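Side-chain contacts in dihydroorotase (Agrobacterium tumefaciens, PDB 2OGJ), which hydrolyses acetyl esters in vitro, deacetylating acetyl-(R)-mandelate and, less efficiently, acetyl glycolate, with a binuclear zinc centre in a TIM barrel: residues 304-309 with 389-394; 273-278 with 312-317; 128-133 with 331-336; 316-321 with 352-357. All blocks are in the same frame, centred on the assembly; numbering follows the deposited sequence.

Interaction 1 of 4, residues 304-309 with 389-394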
loop_
_atom_site.group_PDB
_atom_site.type_symbol
_atom_site.label_atom_id
_atom_site.label_comp_id
_atom_site.label_asym_id
_atom_site.label_seq_id
_atom_site.Cartn_x
_atom_site.Cartn_y
_atom_site.Cartn_z
ATOM N N LEU A 304 8.817 4.540 39.516
ATOM C CA LEU A 304 10.264 4.455 39.400
ATOM C C LEU A 304 10.905 3.730 40.588
ATOM O O LEU A 304 11.825 2.918 40.411
ATOM C CB LEU A 304 10.851 5.861 39.275
ATOM C CG LEU A 304 12.312 5.902 38.860
ATOM C CD1 LEU A 304 12.414 5.286 37.469
ATOM C CD2 LEU A 304 12.853 7.333 38.879
ATOM N N ALA A 305 10.420 4.023 41.796
ATOM C CA ALA A 305 10.963 3.403 43.002
ATOM C C ALA A 305 10.865 1.873 42.932
ATOM O O ALA A 305 11.824 1.168 43.245
ATOM C CB ALA A 305 10.234 3.937 44.244
ATOM N N THR A 306 9.714 1.356 42.512
ATOM C CA THR A 306 9.551 -0.087 42.401
ATOM C C THR A 306 10.513 -0.644 41.340
ATOM O O THR A 306 11.071 -1.732 41.500
ATOM C CB THR A 306 8.095 -0.466 42.008
ATOM O OG1 THR A 306 7.177 0.050 42.978
ATOM C CG2 THR A 306 7.940 -1.988 41.921
ATOM N N THR A 307 10.699 0.115 40.263
ATOM C CA THR A 307 11.570 -0.293 39.172
ATOM C C THR A 307 13.008 -0.308 39.675
ATOM O O THR A 307 13.797 -1.189 39.292
ATOM C CB THR A 307 11.415 0.682 37.951
ATOM O OG1 THR A 307 10.073 0.613 37.456
ATOM C CG2 THR A 307 12.383 0.335 36.810
HETATM N N MSE A 308 13.355 0.663 40.528
HETATM C CA MSE A 308 14.706 0.724 41.091
HETATM C C MSE A 308 14.892 -0.492 42.009
HETATM O O MSE A 308 15.975 -1.047 42.091
HETATM C CB MSE A 308 14.902 2.013 41.893
HETATM C CG MSE A 308 14.786 3.305 41.086
HETATM SE SE MSE A 308 14.571 4.824 42.082
HETATM C CE MSE A 308 16.132 4.979 42.766
ATOM N N SER A 309 13.812 -0.908 42.667
ATOM C CA SER A 309 13.833 -2.053 43.575
ATOM C C SER A 309 14.023 -3.397 42.870
ATOM O O SER A 309 14.605 -4.315 43.451
ATOM C CB SER A 309 12.547 -2.101 44.410
ATOM O OG SER A 309 12.391 -0.922 45.179
ATOM N N ALA A 389 6.179 12.722 49.107
ATOM C CA ALA A 389 6.216 11.649 48.123
ATOM C C ALA A 389 5.837 10.330 48.767
ATOM O O ALA A 389 5.904 10.175 49.988
ATOM C CB ALA A 389 7.619 11.543 47.493
ATOM N N SER A 390 5.443 9.385 47.920
ATOM C CA SER A 390 5.031 8.051 48.344
ATOM C C SER A 390 4.894 7.114 47.139
ATOM O O SER A 390 4.598 7.556 46.018
ATOM C CB SER A 390 3.699 8.140 49.091
ATOM O OG SER A 390 3.085 6.871 49.213
ATOM N N ARG A 391 5.132 5.823 47.364
ATOM C CA ARG A 391 5.016 4.836 46.300
ATOM C C ARG A 391 3.565 4.741 45.871
ATOM O O ARG A 391 2.669 5.047 46.656
ATOM C CB ARG A 391 5.516 3.466 46.767
ATOM C CG ARG A 391 7.025 3.334 46.704
ATOM C CD ARG A 391 7.530 1.989 47.209
ATOM N NE ARG A 391 6.800 0.880 46.609
ATOM C CZ ARG A 391 5.835 0.200 47.226
ATOM N NH1 ARG A 391 5.489 0.516 48.471
ATOM N NH2 ARG A 391 5.208 -0.789 46.594
ATOM N N TYR A 392 3.366 4.335 44.614
ATOM C CA TYR A 392 2.057 4.170 43.988
ATOM C C TYR A 392 1.348 2.961 44.570
ATOM O O TYR A 392 1.923 1.879 44.707
ATOM C CB TYR A 392 2.219 3.993 42.468
ATOM C CG TYR A 392 0.958 3.544 41.749
ATOM C CD1 TYR A 392 -0.029 4.463 41.385
ATOM C CD2 TYR A 392 0.726 2.183 41.477
ATOM C CE1 TYR A 392 -1.218 4.042 40.775
ATOM C CE2 TYR A 392 -0.461 1.747 40.868
ATOM C CZ TYR A 392 -1.430 2.680 40.525
ATOM O OH TYR A 392 -2.628 2.256 39.989
ATOM N N ILE A 393 0.092 3.149 44.924
ATOM C CA ILE A 393 -0.676 2.061 45.476
ATOM C C ILE A 393 -1.636 1.621 44.387
ATOM O O ILE A 393 -2.511 2.389 43.965
ATOM C CB ILE A 393 -1.454 2.502 46.749
ATOM C CG1 ILE A 393 -0.482 3.124 47.760
ATOM C CG2 ILE A 393 -2.163 1.292 47.375
ATOM C CD1 ILE A 393 0.642 2.199 48.140
ATOM N N PRO A 394 -1.471 0.380 43.903
ATOM C CA PRO A 394 -2.329 -0.157 42.848
ATOM C C PRO A 394 -3.799 -0.199 43.212
ATOM O O PRO A 394 -4.215 -0.973 44.070
ATOM C CB PRO A 394 -1.734 -1.543 42.580
ATOM C CG PRO A 394 -1.109 -1.908 43.883
ATOM C CD PRO A 394 -0.477 -0.618 44.334
#
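Arg391 lays its side chain against the first turn of the helix, meeting Ala305 with its aliphatic part and Thr306 with its polar part. Arg391 CG sits 4.1 Å from Ala305 CB, and the alanine's CB is directed toward the loop. Farther along the arginine, NE comes to 3.7 Å from Thr306 OG1. That oxygen lies in the plane of the guanidinium and at its edge, but no hydrogen bond joins the two. The approach is therefore a loose polar one beside a van der Waals touch, with the threonine and arginine side chains crossing at about a right angle. The bend that makes this possible is at chi3 of Arg391 (49°); up to that point the chain is straight, with CG opposite the carbonyl carbon.

One shell out, Asp303 holds Thr306 and the residue after Arg391. Its OD2 is hydrogen-bonded to Thr306 OG1, while OD1 takes the backbone N of Tyr392, so a single carboxylate just ahead of the helix ties helix and loop together. At the other end of Arg391, NH1 makes a long, weak ion pair with Glu376. Within the helix, Ser309 N and Ser309 OG, each 2.9 Å from Ala305 O, arrive from opposite faces of its carbonyl plane.

The loop 389-394 follows strand 385-388 and runs past the start of helix 304-313. Side chains of that helix pack on strands 68-75 and 368-382, Ala305 resting on Trp73 and Pro377, and Ser309 OG bonding to the backbone N of Phe375.

Interaction 2 of 4, residues 273-278 with 312-317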
loop_
_atom_site.group_PDB
_atom_site.type_symbol
_atom_site.label_atom_id
_atom_site.label_comp_id
_atom_site.label_asym_id
_atom_site.label_seq_id
_atom_site.Cartn_x
_atom_site.Cartn_y
_atom_site.Cartn_z
ATOM N N LYS A 273 14.697 -12.308 34.644
ATOM C CA LYS A 273 15.650 -13.281 34.138
ATOM C C LYS A 273 16.676 -12.661 33.199
ATOM O O LYS A 273 17.873 -12.885 33.367
ATOM C CB LYS A 273 14.895 -14.423 33.468
ATOM C CG LYS A 273 13.898 -15.024 34.436
ATOM C CD LYS A 273 13.247 -16.308 33.964
ATOM C CE LYS A 273 12.417 -16.916 35.106
ATOM N NZ LYS A 273 11.644 -18.139 34.715
ATOM N N VAL A 274 16.232 -11.870 32.228
ATOM C CA VAL A 274 17.174 -11.237 31.311
ATOM C C VAL A 274 18.131 -10.350 32.092
ATOM O O VAL A 274 19.345 -10.438 31.921
ATOM C CB VAL A 274 16.463 -10.375 30.243
ATOM C CG1 VAL A 274 17.480 -9.521 29.508
ATOM C CG2 VAL A 274 15.730 -11.271 29.257
ATOM N N ALA A 275 17.585 -9.507 32.963
ATOM C CA ALA A 275 18.386 -8.589 33.771
ATOM C C ALA A 275 19.360 -9.289 34.707
ATOM O O ALA A 275 20.481 -8.822 34.907
ATOM C CB ALA A 275 17.468 -7.669 34.575
ATOM N N GLU A 276 18.926 -10.400 35.289
ATOM C CA GLU A 276 19.771 -11.142 36.214
ATOM C C GLU A 276 20.995 -11.604 35.460
ATOM O O GLU A 276 22.129 -11.288 35.816
ATOM C CB GLU A 276 19.030 -12.360 36.769
ATOM C CG GLU A 276 19.452 -12.739 38.178
ATOM C CD GLU A 276 18.994 -14.130 38.588
ATOM O OE1 GLU A 276 17.799 -14.459 38.392
ATOM O OE2 GLU A 276 19.831 -14.897 39.121
ATOM N N ALA A 277 20.750 -12.346 34.396
ATOM C CA ALA A 277 21.828 -12.851 33.572
ATOM C C ALA A 277 22.746 -11.730 33.073
ATOM O O ALA A 277 23.967 -11.881 33.025
ATOM C CB ALA A 277 21.249 -13.616 32.406
ATOM N N ALA A 278 22.159 -10.600 32.703
ATOM C CA ALA A 278 22.941 -9.485 32.210
ATOM C C ALA A 278 23.886 -8.949 33.275
ATOM O O ALA A 278 25.086 -8.784 33.037
ATOM C CB ALA A 278 22.017 -8.380 31.728
ATOM N N LEU A 312 17.716 -3.584 41.880
ATOM C CA LEU A 312 18.485 -3.821 43.096
ATOM C C LEU A 312 18.356 -5.281 43.509
ATOM O O LEU A 312 19.271 -5.841 44.096
ATOM C CB LEU A 312 17.973 -2.947 44.249
ATOM C CG LEU A 312 18.838 -2.972 45.508
ATOM C CD1 LEU A 312 20.076 -2.135 45.254
ATOM C CD2 LEU A 312 18.076 -2.402 46.682
ATOM N N SER A 313 17.207 -5.882 43.206
ATOM C CA SER A 313 16.937 -7.267 43.560
ATOM C C SER A 313 17.682 -8.259 42.681
ATOM O O SER A 313 17.889 -9.398 43.082
ATOM C CB SER A 313 15.436 -7.553 43.483
ATOM O OG SER A 313 15.027 -7.786 42.147
ATOM N N VAL A 314 18.064 -7.855 41.475
ATOM C CA VAL A 314 18.805 -8.771 40.614
ATOM C C VAL A 314 20.275 -8.395 40.593
ATOM O O VAL A 314 20.965 -8.511 39.581
ATOM C CB VAL A 314 18.244 -8.832 39.176
ATOM C CG1 VAL A 314 16.931 -9.618 39.166
ATOM C CG2 VAL A 314 18.051 -7.433 38.628
ATOM N N ASP A 315 20.721 -7.915 41.747
ATOM C CA ASP A 315 22.103 -7.568 41.992
ATOM C C ASP A 315 22.752 -6.369 41.333
ATOM O O ASP A 315 23.879 -6.459 40.854
ATOM C CB ASP A 315 22.970 -8.796 41.733
ATOM C CG ASP A 315 23.890 -9.104 42.887
ATOM O OD1 ASP A 315 23.380 -9.287 44.013
ATOM O OD2 ASP A 315 25.119 -9.169 42.670
HETATM N N MSE A 316 22.066 -5.243 41.304
HETATM C CA MSE A 316 22.677 -4.052 40.751
HETATM C C MSE A 316 23.059 -3.331 42.031
HETATM O O MSE A 316 22.197 -2.977 42.835
HETATM C CB MSE A 316 21.656 -3.238 39.950
HETATM C CG MSE A 316 22.253 -2.230 38.969
HETATM SE SE MSE A 316 21.041 -1.448 37.858
HETATM C CE MSE A 316 21.937 0.038 37.452
ATOM N N PRO A 317 24.356 -3.141 42.268
ATOM C CA PRO A 317 24.737 -2.446 43.500
ATOM C C PRO A 317 23.939 -1.155 43.732
ATOM O O PRO A 317 23.629 -0.418 42.793
ATOM C CB PRO A 317 26.226 -2.190 43.303
ATOM C CG PRO A 317 26.401 -2.228 41.796
ATOM C CD PRO A 317 25.513 -3.352 41.389
#
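Val314 points its branched side chain at helix 272-280, and its two methyl groups are shared between Ala275 and Glu276. Val314 CG2 reaches Ala275 CB at 4.1 Å, an apolar touch on the buried side of the helix. The other methyl, CG1, lies 4.1 Å from CG of Glu276, on the more exposed side. Between them the branch point itself comes close to the helix backbone: Val314 CB is 4.1 Å from Glu276 CA. The fork of the valine thus sits astride the helix surface. Its chi1 of -74° sets CG1 opposite the carbonyl carbon and CG2 between the backbone N and that carbonyl carbon, which spreads the methyls towards the two neighbours.

Glu276 crosses Val314 obliquely and meets it with the start of its chain, from CA to CG, beyond which it runs on extended. No hydrogen bond spans the contact; it is dispersion packing throughout. The backbone around the valine turns sharply, with Asp315 at a positive phi (70°) and its N making a weak bond to Leu312 O.

Val314 also touches Phe272 and Ile279, so that with Ala275 and Glu276 four residues of helix 272-280, at positions i, i+3, i+4 and i+7, surround it. The contact thereby binds that helix to the end of helix 304-313, whose Leu312 and Ser313 rest on strand 368-382.

Interaction 3 of 4, residues 128-133 with 331-336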
loop_
_atom_site.group_PDB
_atom_site.type_symbol
_atom_site.label_atom_id
_atom_site.label_comp_id
_atom_site.label_asym_id
_atom_site.label_seq_id
_atom_site.Cartn_x
_atom_site.Cartn_y
_atom_site.Cartn_z
ATOM N N ARG A 128 10.682 19.291 36.054
ATOM C CA ARG A 128 11.407 19.649 34.852
ATOM C C ARG A 128 10.892 18.646 33.839
ATOM O O ARG A 128 10.957 17.430 34.062
ATOM C CB ARG A 128 12.912 19.464 35.032
ATOM C CG ARG A 128 13.743 19.865 33.819
ATOM C CD ARG A 128 15.177 19.410 33.986
ATOM N NE ARG A 128 15.639 19.687 35.344
ATOM C CZ ARG A 128 16.132 20.850 35.751
ATOM N NH1 ARG A 128 16.248 21.865 34.900
ATOM N NH2 ARG A 128 16.485 21.002 37.019
ATOM N N ILE A 129 10.364 19.144 32.733
ATOM C CA ILE A 129 9.841 18.261 31.719
ATOM C C ILE A 129 10.473 18.499 30.350
ATOM O O ILE A 129 10.384 19.584 29.754
ATOM C CB ILE A 129 8.319 18.376 31.699
ATOM C CG1 ILE A 129 7.788 17.897 33.052
ATOM C CG2 ILE A 129 7.734 17.576 30.553
ATOM C CD1 ILE A 129 6.347 18.132 33.247
ATOM N N LYS A 130 11.170 17.463 29.899
ATOM C CA LYS A 130 11.848 17.468 28.618
ATOM C C LYS A 130 11.139 16.399 27.801
ATOM O O LYS A 130 10.361 15.615 28.335
ATOM C CB LYS A 130 13.322 17.090 28.788
ATOM C CG LYS A 130 13.984 17.633 30.052
ATOM C CD LYS A 130 14.739 18.936 29.855
ATOM C CE LYS A 130 13.808 20.102 29.653
ATOM N NZ LYS A 130 14.543 21.406 29.708
ATOM N N ALA A 131 11.425 16.351 26.511
ATOM C CA ALA A 131 10.788 15.377 25.656
ATOM C C ALA A 131 11.629 14.935 24.471
ATOM O O ALA A 131 12.438 15.692 23.929
ATOM C CB ALA A 131 9.462 15.941 25.149
ATOM N N PHE A 132 11.431 13.683 24.090
ATOM C CA PHE A 132 12.076 13.128 22.917
ATOM C C PHE A 132 10.987 13.340 21.869
ATOM O O PHE A 132 9.833 12.984 22.099
ATOM C CB PHE A 132 12.336 11.625 23.083
ATOM C CG PHE A 132 13.569 11.291 23.887
ATOM C CD1 PHE A 132 14.825 11.267 23.289
ATOM C CD2 PHE A 132 13.463 10.968 25.244
ATOM C CE1 PHE A 132 15.961 10.919 24.038
ATOM C CE2 PHE A 132 14.595 10.617 26.007
ATOM C CZ PHE A 132 15.839 10.592 25.409
ATOM N N LEU A 133 11.329 13.957 20.745
ATOM C CA LEU A 133 10.346 14.171 19.698
ATOM C C LEU A 133 10.256 12.891 18.869
ATOM O O LEU A 133 11.263 12.322 18.454
ATOM C CB LEU A 133 10.752 15.340 18.806
ATOM C CG LEU A 133 9.692 15.872 17.828
ATOM C CD1 LEU A 133 8.507 16.402 18.611
ATOM C CD2 LEU A 133 10.306 16.974 16.932
ATOM N N SER A 331 22.763 12.989 31.977
ATOM C CA SER A 331 23.778 13.237 30.965
ATOM C C SER A 331 23.157 13.162 29.571
ATOM O O SER A 331 23.517 13.941 28.689
ATOM C CB SER A 331 24.913 12.219 31.088
ATOM O OG SER A 331 24.397 10.912 31.249
ATOM N N VAL A 332 22.226 12.229 29.381
ATOM C CA VAL A 332 21.578 12.076 28.091
ATOM C C VAL A 332 20.817 13.340 27.717
ATOM O O VAL A 332 20.835 13.764 26.560
ATOM C CB VAL A 332 20.564 10.907 28.084
ATOM C CG1 VAL A 332 19.911 10.793 26.690
ATOM C CG2 VAL A 332 21.248 9.622 28.476
ATOM N N ILE A 333 20.147 13.945 28.692
ATOM C CA ILE A 333 19.375 15.137 28.387
ATOM C C ILE A 333 20.144 16.424 28.606
ATOM O O ILE A 333 19.592 17.521 28.504
ATOM C CB ILE A 333 18.032 15.158 29.170
ATOM C CG1 ILE A 333 18.270 14.920 30.650
ATOM C CG2 ILE A 333 17.099 14.090 28.616
ATOM C CD1 ILE A 333 17.029 15.025 31.473
ATOM N N ARG A 334 21.432 16.285 28.879
ATOM C CA ARG A 334 22.297 17.427 29.095
ATOM C C ARG A 334 21.842 18.255 30.286
ATOM O O ARG A 334 21.849 19.486 30.242
ATOM C CB ARG A 334 22.363 18.288 27.822
ATOM C CG ARG A 334 23.110 17.608 26.667
ATOM C CD ARG A 334 22.843 18.263 25.311
ATOM N NE ARG A 334 23.260 17.405 24.194
ATOM C CZ ARG A 334 22.881 17.574 22.925
ATOM N NH1 ARG A 334 22.068 18.578 22.584
ATOM N NH2 ARG A 334 23.309 16.729 21.992
ATOM N N LEU A 335 21.437 17.568 31.347
ATOM C CA LEU A 335 21.013 18.228 32.576
ATOM C C LEU A 335 22.232 18.280 33.478
ATOM O O LEU A 335 22.781 17.234 33.842
ATOM C CB LEU A 335 19.905 17.434 33.268
ATOM C CG LEU A 335 19.450 17.990 34.621
ATOM C CD1 LEU A 335 19.061 19.463 34.457
ATOM C CD2 LEU A 335 18.275 17.153 35.159
ATOM N N ASP A 336 22.666 19.484 33.841
ATOM C CA ASP A 336 23.843 19.605 34.693
ATOM C C ASP A 336 23.556 19.095 36.083
ATOM O O ASP A 336 22.603 19.540 36.717
ATOM C CB ASP A 336 24.304 21.044 34.796
ATOM C CG ASP A 336 25.328 21.227 35.892
ATOM O OD1 ASP A 336 26.329 20.483 35.875
ATOM O OD2 ASP A 336 25.134 22.098 36.769
#
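Strand 128-132 of the barrel faces the Schellman-terminated end of helix 327-332, with Arg128, Lys130 and Phe132 set against Leu335, Ile333 and Val332 in turn. Arg334, at positive phi (61°), is the C-prime residue of that motif: its N bonds to Ser331 O and Leu335 N returns to Ala330 O. The turn presents three apolar side chains to alternate residues of the strand, while Ile129 and Ala131 pack on helix 114-122 instead.

At one end Leu335 CD1 sits 3.4 Å above the guanidinium plane of Arg128, over its centre, with CD1 to Arg128 CZ at 3.5 Å. The second methyl, Leu335 CD2, stays by Arg128 NE at 3.7 Å. A bend at chi3 (-43°) swings the arginine's flat end across the leucine. Midway, Lys130 CG lies 4.3 Å from Ile333 CD1, the amine leading away to Glu169 O. At the other end, between two buried residues, Val332 CG1 meets the rim of the Phe132 ring at CZ, 4.3 Å off and near the ring plane. The side chain of Phe132 is itself about 9 Å from a bound zinc ion.

No hydrogen bond crosses between the segments. Arg128 NE and NH2 are engaged by Thr102 OG1 and Asp348, outside the pair. Leucine covers one guanidinium face by van der Waals contact, without a polar bond, and may limit the access of water to that face.

Interaction 4 of 4, residues 316-321 with 352-357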
loop_
_atom_site.group_PDB
_atom_site.type_symbol
_atom_site.label_atom_id
_atom_site.label_comp_id
_atom_site.label_asym_id
_atom_site.label_seq_id
_atom_site.Cartn_x
_atom_site.Cartn_y
_atom_site.Cartn_z
HETATM N N MSE A 316 22.066 -5.243 41.304
HETATM C CA MSE A 316 22.677 -4.052 40.751
HETATM C C MSE A 316 23.059 -3.331 42.031
HETATM O O MSE A 316 22.197 -2.977 42.835
HETATM C CB MSE A 316 21.656 -3.238 39.950
HETATM C CG MSE A 316 22.253 -2.230 38.969
HETATM SE SE MSE A 316 21.041 -1.448 37.858
HETATM C CE MSE A 316 21.937 0.038 37.452
ATOM N N PRO A 317 24.356 -3.141 42.268
ATOM C CA PRO A 317 24.737 -2.446 43.500
ATOM C C PRO A 317 23.939 -1.155 43.732
ATOM O O PRO A 317 23.629 -0.418 42.793
ATOM C CB PRO A 317 26.226 -2.190 43.303
ATOM C CG PRO A 317 26.401 -2.228 41.796
ATOM C CD PRO A 317 25.513 -3.352 41.389
ATOM N N PHE A 318 23.599 -0.895 44.988
ATOM C CA PHE A 318 22.844 0.300 45.374
ATOM C C PHE A 318 23.312 1.590 44.688
ATOM O O PHE A 318 22.548 2.262 44.005
ATOM C CB PHE A 318 22.944 0.494 46.889
ATOM C CG PHE A 318 22.286 1.741 47.387
ATOM C CD1 PHE A 318 20.912 1.785 47.587
ATOM C CD2 PHE A 318 23.040 2.874 47.661
ATOM C CE1 PHE A 318 20.292 2.937 48.053
ATOM C CE2 PHE A 318 22.429 4.047 48.132
ATOM C CZ PHE A 318 21.054 4.074 48.329
ATOM N N GLU A 319 24.573 1.939 44.893
ATOM C CA GLU A 319 25.125 3.155 44.315
ATOM C C GLU A 319 24.906 3.291 42.815
ATOM O O GLU A 319 24.798 4.401 42.302
ATOM C CB GLU A 319 26.617 3.240 44.628
ATOM C CG GLU A 319 26.909 3.798 46.003
ATOM C CD GLU A 319 27.006 5.319 46.013
ATOM O OE1 GLU A 319 26.692 5.956 44.977
ATOM O OE2 GLU A 319 27.398 5.880 47.066
ATOM N N ASN A 320 24.818 2.171 42.106
ATOM C CA ASN A 320 24.650 2.218 40.670
ATOM C C ASN A 320 23.196 2.438 40.307
ATOM O O ASN A 320 22.918 3.057 39.279
ATOM C CB ASN A 320 25.255 0.972 40.033
ATOM C CG ASN A 320 26.741 0.873 40.317
ATOM O OD1 ASN A 320 27.459 1.876 40.276
ATOM N ND2 ASN A 320 27.211 -0.333 40.610
ATOM N N VAL A 321 22.262 1.957 41.104
ATOM C CA VAL A 321 20.845 2.147 40.805
ATOM C C VAL A 321 20.497 3.632 40.962
ATOM O O VAL A 321 19.768 4.195 40.140
ATOM C CB VAL A 321 19.924 1.292 41.745
ATOM C CG1 VAL A 321 18.473 1.655 41.516
ATOM C CG2 VAL A 321 20.122 -0.210 41.485
ATOM N N PHE A 352 14.531 9.785 50.178
ATOM C CA PHE A 352 14.009 8.422 50.153
ATOM C C PHE A 352 14.735 7.517 51.115
ATOM O O PHE A 352 15.880 7.772 51.489
ATOM C CB PHE A 352 14.159 7.826 48.754
ATOM C CG PHE A 352 15.597 7.612 48.336
ATOM C CD1 PHE A 352 16.193 6.346 48.435
ATOM C CD2 PHE A 352 16.343 8.672 47.813
ATOM C CE1 PHE A 352 17.507 6.134 48.009
ATOM C CE2 PHE A 352 17.657 8.475 47.383
ATOM C CZ PHE A 352 18.242 7.201 47.478
ATOM N N ASP A 353 14.050 6.443 51.489
ATOM C CA ASP A 353 14.612 5.449 52.373
ATOM C C ASP A 353 14.755 4.142 51.609
ATOM O O ASP A 353 14.191 3.975 50.530
ATOM C CB ASP A 353 13.704 5.244 53.578
ATOM C CG ASP A 353 14.002 6.224 54.696
ATOM O OD1 ASP A 353 15.190 6.304 55.084
ATOM O OD2 ASP A 353 13.057 6.902 55.187
ATOM N N LEU A 354 15.531 3.225 52.163
ATOM C CA LEU A 354 15.719 1.920 51.554
ATOM C C LEU A 354 15.416 0.960 52.697
ATOM O O LEU A 354 16.311 0.615 53.468
ATOM C CB LEU A 354 17.168 1.763 51.081
ATOM C CG LEU A 354 17.499 0.673 50.055
ATOM C CD1 LEU A 354 18.245 -0.453 50.712
ATOM C CD2 LEU A 354 16.217 0.189 49.396
ATOM N N VAL A 355 14.156 0.543 52.799
ATOM C CA VAL A 355 13.696 -0.335 53.877
ATOM C C VAL A 355 13.520 -1.826 53.570
ATOM O O VAL A 355 13.387 -2.238 52.412
ATOM C CB VAL A 355 12.358 0.176 54.428
ATOM C CG1 VAL A 355 12.454 1.662 54.684
ATOM C CG2 VAL A 355 11.245 -0.110 53.440
ATOM N N ASP A 356 13.514 -2.631 54.629
ATOM C CA ASP A 356 13.328 -4.066 54.479
ATOM C C ASP A 356 11.867 -4.357 54.212
ATOM O O ASP A 356 10.978 -3.732 54.802
ATOM C CB ASP A 356 13.765 -4.810 55.737
ATOM C CG ASP A 356 15.264 -4.812 55.919
ATOM O OD1 ASP A 356 15.993 -5.029 54.924
ATOM O OD2 ASP A 356 15.715 -4.617 57.066
ATOM N N ALA A 357 11.614 -5.297 53.312
ATOM C CA ALA A 357 10.247 -5.650 52.992
ATOM C C ALA A 357 10.165 -7.052 52.425
ATOM O O ALA A 357 11.173 -7.760 52.315
ATOM C CB ALA A 357 9.674 -4.662 52.004
#
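Phe318 gives up more surface here than any other residue, and it spends it on two partners of strand 352-357, Phe352 and Leu354. Its CZ meets Phe352 CE1 at 4.1 Å. Each ring offers its rim, near its own plane, so the two phenyls, arriving from opposite directions, touch edge against edge without any stack. The neighbouring atom of the ring, Phe318 CE1, lies 4.1 Å from Leu354 CG at a slant to the ring, and the phenylalanine and leucine side chains slide past each other in opposite senses.

Both partners come from the same face of the strand, two residues apart, and Phe318 reaches them from the first turn of its helix. With CG opposite the backbone N (chi1 176°) it stretches across to the strand, although Phe318 CA and Leu354 CA are 9.6 Å apart. Pro317, the N-cap residue, begins that turn: its O accepts from Asn320 N at 2.9 Å and from Val321 N at 3.2 Å.

Further rings extend the cluster, Phe68 meeting Phe318 and Trp73 meeting Phe352. Between Phe352 and Leu354, Asp353 forms a salt bridge with Arg378. The result is apolar alpha/beta packing, where helix 318-323 meets strand 348-362, itself paired antiparallel with 68-75 and 368-382. That sheet probably links the TIM barrel to the small beta domain that many members of the amidohydrolase superfamily carry.

Overall arrangement
Interactions 1, 2 and 4 each have one segment on the run 304-321: helix 304-313 serves interactions 1 and 2, helix 318-323 interaction 4. Interaction 4 touches interaction 1 through Val321 on Met308, and interaction 2 through Phe318 and Leu354 on Leu312; interactions 1 and 2 merely adjoin in sequence. Interaction 3 stands apart, over 20 Å between centres, yet strand 128-132 shares a sheet with strand 348-362, and its Phe132 end approaches the zinc site. Interactions 1 and 2 are buried, 3 and 4 partly so. Interactions 2 and 4 are apolar packing; interactions 1 and 3 use arginines, Arg128 salt-bridged outside the pair, Arg391 having just a long, weak ion pair.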